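Local coordinates for Mll7089 protein (Mesorhizobium loti, PDB 2OZ8) that is of unestablished function but probably acts as a magnesium-dependent hydro-lyase of the enolase superfamily, related to mandelate racemase, at residues E251-L262 against N271-I282. Numbering follows the deposited sequence. Where two conformers were deposited one is given.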
loop_
_atom_site.group_PDB
_atom_site.type_symbol
_atom_site.label_atom_id
_atom_site.label_comp_id
_atom_site.label_asym_id
_atom_site.label_seq_id
_atom_site.Cartn_x
_atom_site.Cartn_y
_atom_site.Cartn_z
ATOM N N GLU A 251 -24.356 8.900 -4.553
ATOM C CA GLU A 251 -25.741 8.474 -4.850
ATOM C C GLU A 251 -25.825 6.955 -4.748
ATOM O O GLU A 251 -24.884 6.248 -5.126
ATOM C CB GLU A 251 -26.219 8.943 -6.254
ATOM C CG GLU A 251 -27.746 8.815 -6.560
ATOM C CD GLU A 251 -28.607 10.004 -6.041
ATOM O OE1 GLU A 251 -28.374 10.402 -4.886
ATOM O OE2 GLU A 251 -29.511 10.537 -6.772
ATOM N N TYR A 252 -26.945 6.478 -4.222
ATOM C CA TYR A 252 -27.269 5.050 -4.188
ATOM C C TYR A 252 -26.503 4.324 -3.087
ATOM O O TYR A 252 -26.550 3.091 -2.995
ATOM C CB TYR A 252 -27.074 4.378 -5.572
ATOM C CG TYR A 252 -27.787 5.117 -6.689
ATOM C CD1 TYR A 252 -27.077 5.682 -7.763
ATOM C CD2 TYR A 252 -29.185 5.287 -6.650
ATOM C CE1 TYR A 252 -27.744 6.384 -8.780
ATOM C CE2 TYR A 252 -29.855 5.974 -7.653
ATOM C CZ TYR A 252 -29.137 6.524 -8.710
ATOM O OH TYR A 252 -29.839 7.215 -9.675
ATOM N N LEU A 253 -25.806 5.092 -2.250
ATOM C CA LEU A 253 -25.029 4.508 -1.175
ATOM C C LEU A 253 -25.750 4.752 0.136
ATOM O O LEU A 253 -26.326 5.829 0.343
ATOM C CB LEU A 253 -23.632 5.135 -1.095
ATOM C CG LEU A 253 -22.532 5.035 -2.162
ATOM C CD1 LEU A 253 -21.261 5.753 -1.660
ATOM C CD2 LEU A 253 -22.231 3.602 -2.516
ATOM N N ASP A 254 -25.699 3.770 1.034
ATOM C CA ASP A 254 -26.149 3.998 2.398
ATOM C C ASP A 254 -25.022 4.616 3.275
ATOM O O ASP A 254 -23.942 4.960 2.776
ATOM C CB ASP A 254 -26.738 2.705 3.000
ATOM C CG ASP A 254 -25.741 1.553 3.052
ATOM O OD1 ASP A 254 -24.533 1.740 2.847
ATOM O OD2 ASP A 254 -26.181 0.418 3.330
ATOM N N LEU A 255 -25.298 4.777 4.566
ATOM C CA LEU A 255 -24.373 5.351 5.541
ATOM C C LEU A 255 -23.045 4.630 5.529
ATOM O O LEU A 255 -21.976 5.273 5.516
ATOM C CB LEU A 255 -24.931 5.248 6.949
ATOM C CG LEU A 255 -24.779 6.473 7.853
ATOM C CD1 LEU A 255 -24.523 6.043 9.296
ATOM C CD2 LEU A 255 -23.737 7.466 7.394
ATOM N N GLN A 256 -23.126 3.301 5.540
ATOM C CA GLN A 256 -21.953 2.470 5.552
ATOM C C GLN A 256 -21.174 2.729 4.262
ATOM O O GLN A 256 -19.946 2.852 4.279
ATOM C CB GLN A 256 -22.363 1.007 5.678
ATOM C CG GLN A 256 -23.014 0.639 7.071
ATOM C CD GLN A 256 -24.346 1.398 7.398
ATOM O OE1 GLN A 256 -25.172 1.667 6.498
ATOM N NE2 GLN A 256 -24.541 1.735 8.692
ATOM N N GLY A 257 -21.920 2.854 3.162
ATOM C CA GLY A 257 -21.364 3.073 1.856
ATOM C C GLY A 257 -20.716 4.428 1.686
ATOM O O GLY A 257 -19.686 4.522 1.024
ATOM N N LYS A 258 -21.337 5.470 2.248
ATOM C CA LYS A 258 -20.795 6.833 2.223
ATOM C C LYS A 258 -19.488 6.856 3.003
ATOM O O LYS A 258 -18.473 7.401 2.536
ATOM C CB LYS A 258 -21.782 7.865 2.809
ATOM C CG LYS A 258 -23.233 7.756 2.286
ATOM C CD LYS A 258 -23.926 9.126 2.240
ATOM C CE LYS A 258 -25.223 9.078 1.397
ATOM N NZ LYS A 258 -24.986 9.130 -0.110
ATOM N N ARG A 259 -19.519 6.232 4.179
ATOM C CA ARG A 259 -18.343 6.112 5.002
ATOM C C ARG A 259 -17.205 5.393 4.242
ATOM O O ARG A 259 -16.065 5.888 4.206
ATOM C CB ARG A 259 -18.649 5.462 6.342
ATOM C CG ARG A 259 -17.416 5.471 7.265
ATOM C CD ARG A 259 -17.600 4.726 8.549
ATOM N NE ARG A 259 -18.079 3.385 8.276
ATOM C CZ ARG A 259 -17.305 2.363 7.965
ATOM N NH1 ARG A 259 -15.999 2.510 7.919
ATOM N NH2 ARG A 259 -17.839 1.183 7.729
ATOM N N LEU A 260 -17.526 4.275 3.592
ATOM C CA LEU A 260 -16.526 3.538 2.825
ATOM C C LEU A 260 -15.994 4.355 1.641
ATOM O O LEU A 260 -14.790 4.288 1.302
ATOM C CB LEU A 260 -17.086 2.193 2.360
ATOM C CG LEU A 260 -17.183 1.094 3.432
ATOM C CD1 LEU A 260 -18.170 -0.014 2.948
ATOM C CD2 LEU A 260 -15.797 0.532 3.757
ATOM N N LEU A 261 -16.888 5.145 1.048
ATOM C CA LEU A 261 -16.526 6.032 -0.038
ATOM C C LEU A 261 -15.494 7.046 0.430
ATOM O O LEU A 261 -14.515 7.337 -0.264
ATOM C CB LEU A 261 -17.761 6.738 -0.564
ATOM C CG LEU A 261 -17.574 7.507 -1.880
ATOM C CD1 LEU A 261 -17.454 6.556 -3.103
ATOM C CD2 LEU A 261 -18.715 8.492 -2.028
ATOM N N LEU A 262 -15.713 7.573 1.636
ATOM C CA LEU A 262 -14.761 8.505 2.243
ATOM C C LEU A 262 -13.404 7.866 2.496
ATOM O O LEU A 262 -12.380 8.457 2.195
ATOM C CB LEU A 262 -15.354 9.148 3.505
ATOM C CG LEU A 262 -16.579 10.064 3.247
ATOM C CD1 LEU A 262 -17.124 10.653 4.534
ATOM C CD2 LEU A 262 -16.263 11.199 2.228
ATOM N N ASN A 271 -22.501 13.740 -1.793
ATOM C CA ASN A 271 -23.949 14.095 -1.828
ATOM C C ASN A 271 -24.730 13.229 -0.846
ATOM O O ASN A 271 -24.446 12.056 -0.681
ATOM C CB ASN A 271 -24.568 13.963 -3.225
ATOM C CG ASN A 271 -25.923 14.713 -3.374
ATOM O OD1 ASN A 271 -26.986 14.069 -3.585
ATOM N ND2 ASN A 271 -25.892 16.062 -3.325
ATOM N N VAL A 272 -25.700 13.821 -0.183
ATOM C CA VAL A 272 -26.532 13.069 0.745
ATOM C C VAL A 272 -27.965 13.502 0.574
ATOM O O VAL A 272 -28.223 14.480 -0.097
ATOM C CB VAL A 272 -26.126 13.252 2.258
ATOM C CG1 VAL A 272 -24.671 12.915 2.476
ATOM C CG2 VAL A 272 -26.438 14.672 2.732
ATOM N N HIS A 273 -28.871 12.801 1.230
ATOM C CA HIS A 273 -30.300 13.136 1.210
ATOM C C HIS A 273 -30.813 13.462 2.594
ATOM O O HIS A 273 -30.154 14.172 3.301
ATOM C CB HIS A 273 -31.106 12.049 0.474
ATOM C CG HIS A 273 -30.904 12.109 -1.006
ATOM N ND1 HIS A 273 -31.650 12.930 -1.827
ATOM C CD2 HIS A 273 -29.980 11.520 -1.807
ATOM C CE1 HIS A 273 -31.219 12.819 -3.068
ATOM N NE2 HIS A 273 -30.215 11.961 -3.088
ATOM N N GLY A 274 -31.979 12.956 2.983
ATOM C CA GLY A 274 -32.676 13.413 4.181
ATOM C C GLY A 274 -32.740 12.467 5.364
ATOM O O GLY A 274 -33.565 12.675 6.239
ATOM N N GLN A 275 -31.865 11.444 5.423
ATOM C CA GLN A 275 -31.829 10.596 6.582
ATOM C C GLN A 275 -31.222 11.388 7.710
ATOM O O GLN A 275 -30.018 11.323 7.948
ATOM C CB GLN A 275 -31.026 9.328 6.327
ATOM C CG GLN A 275 -31.582 8.463 5.227
ATOM C CD GLN A 275 -31.185 8.960 3.843
ATOM O OE1 GLN A 275 -30.509 10.010 3.692
ATOM N NE2 GLN A 275 -31.624 8.229 2.820
ATOM N N VAL A 276 -32.046 12.118 8.433
ATOM C CA VAL A 276 -31.520 13.117 9.373
ATOM C C VAL A 276 -30.394 12.628 10.242
ATOM O O VAL A 276 -29.367 13.272 10.275
ATOM C CB VAL A 276 -32.578 13.762 10.292
ATOM C CG1 VAL A 276 -31.910 14.870 11.157
ATOM C CG2 VAL A 276 -33.730 14.265 9.503
ATOM N N THR A 277 -30.587 11.531 10.957
ATOM C CA THR A 277 -29.564 11.030 11.853
ATOM C C THR A 277 -28.304 10.554 11.119
ATOM O O THR A 277 -27.191 10.853 11.558
ATOM C CB THR A 277 -30.083 9.841 12.734
ATOM O OG1 THR A 277 -31.337 10.188 13.355
ATOM C CG2 THR A 277 -29.025 9.455 13.816
ATOM N N ASP A 278 -28.457 9.823 10.018
ATOM C CA ASP A 278 -27.278 9.405 9.230
ATOM C C ASP A 278 -26.487 10.614 8.716
ATOM O O ASP A 278 -25.254 10.582 8.727
ATOM C CB ASP A 278 -27.630 8.536 8.026
ATOM C CG ASP A 278 -28.481 7.336 8.369
ATOM O OD1 ASP A 278 -28.673 7.039 9.567
ATOM O OD2 ASP A 278 -28.971 6.673 7.410
ATOM N N VAL A 279 -27.213 11.657 8.261
ATOM C CA VAL A 279 -26.618 12.885 7.699
ATOM C C VAL A 279 -25.826 13.677 8.698
ATOM O O VAL A 279 -24.723 14.163 8.377
ATOM C CB VAL A 279 -27.677 13.786 7.031
ATOM C CG1 VAL A 279 -27.100 15.131 6.651
ATOM C CG2 VAL A 279 -28.229 13.091 5.784
ATOM N N MET A 280 -26.349 13.827 9.911
ATOM C CA MET A 280 -25.556 14.499 10.948
ATOM C C MET A 280 -24.339 13.677 11.392
ATOM O O MET A 280 -23.290 14.224 11.748
ATOM C CB MET A 280 -26.411 14.939 12.129
ATOM C CG MET A 280 -27.542 15.919 11.730
ATOM S SD MET A 280 -27.076 17.523 10.996
ATOM C CE MET A 280 -26.130 18.146 12.392
ATOM N N ARG A 281 -24.440 12.363 11.331
ATOM C CA ARG A 281 -23.285 11.550 11.660
ATOM C C ARG A 281 -22.220 11.622 10.532
ATOM O O ARG A 281 -21.018 11.811 10.822
ATOM C CB ARG A 281 -23.707 10.098 11.934
ATOM C CG ARG A 281 -24.327 9.946 13.265
ATOM C CD ARG A 281 -24.970 8.589 13.495
ATOM N NE ARG A 281 -25.525 8.589 14.843
ATOM C CZ ARG A 281 -26.273 7.628 15.385
ATOM N NH1 ARG A 281 -26.589 6.523 14.699
ATOM N NH2 ARG A 281 -26.709 7.793 16.642
ATOM N N ILE A 282 -22.648 11.454 9.272
ATOM C CA ILE A 282 -21.706 11.535 8.162
ATOM C C ILE A 282 -21.189 12.963 8.005
ATOM O O ILE A 282 -20.049 13.175 7.587
ATOM C CB ILE A 282 -22.257 10.966 6.803
ATOM C CG1 ILE A 282 -21.075 10.566 5.926
ATOM C CG2 ILE A 282 -23.071 11.981 6.036
ATOM C CD1 ILE A 282 -20.289 9.375 6.442
#
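With chi1 near trans (-168°) and a bend at chi2, Glu251 swings its carboxylate to His273, while Lys258 bends at chi2 and chi4 to turn its ammonium toward Asn271. Both links lie in the enolase-type β/α barrel, where strand 246-249, helix 255-263 and strand 269-272 form a β-α-β unit and helix 276-289 follows. Imidazole suits its place because it carries two ring nitrogens that can each take a partner: ND1 is hydrogen-bonded to the carbonyl oxygen of Asn297, and NE2 donates to Glu251 OE1 over 3.0 Å. The carboxylate oxygen lies in the ring plane and is approached on its syn side.

Lysine's long chain spans from the helix to the strand. Its CD rests on Val272 CG1 at 3.9 Å, and NZ reaches Asn271 O at 3.0 Å, in the carbonyl plane. An alanine in place of Lys258 would probably leave the Asn271 carbonyl without this donor and Val272 without its methylene cover.

Farther out, the two helices run nearly parallel, their axes 10.7 Å apart; Leu255, Leu262 and Ile282 supply most of the apolar packing between them, joined by carbons of Asp278 and Lys258. Leu255 presses CG against Asp278 CB at 3.5 Å and lays CD2 alongside Ile282 CB. Asp278's side chain meets Leu255 through CB and CG, while its carboxylate oxygens are hydrogen-bonded to His103 and Gln107; Trp284 of a second subunit also packs on Leu255. Isoleucine suits its position because the longer CG1-CD1 branch reaches across to helix 255-263, where Ile282 CD1 meets Leu262 CD1 at 3.9 Å.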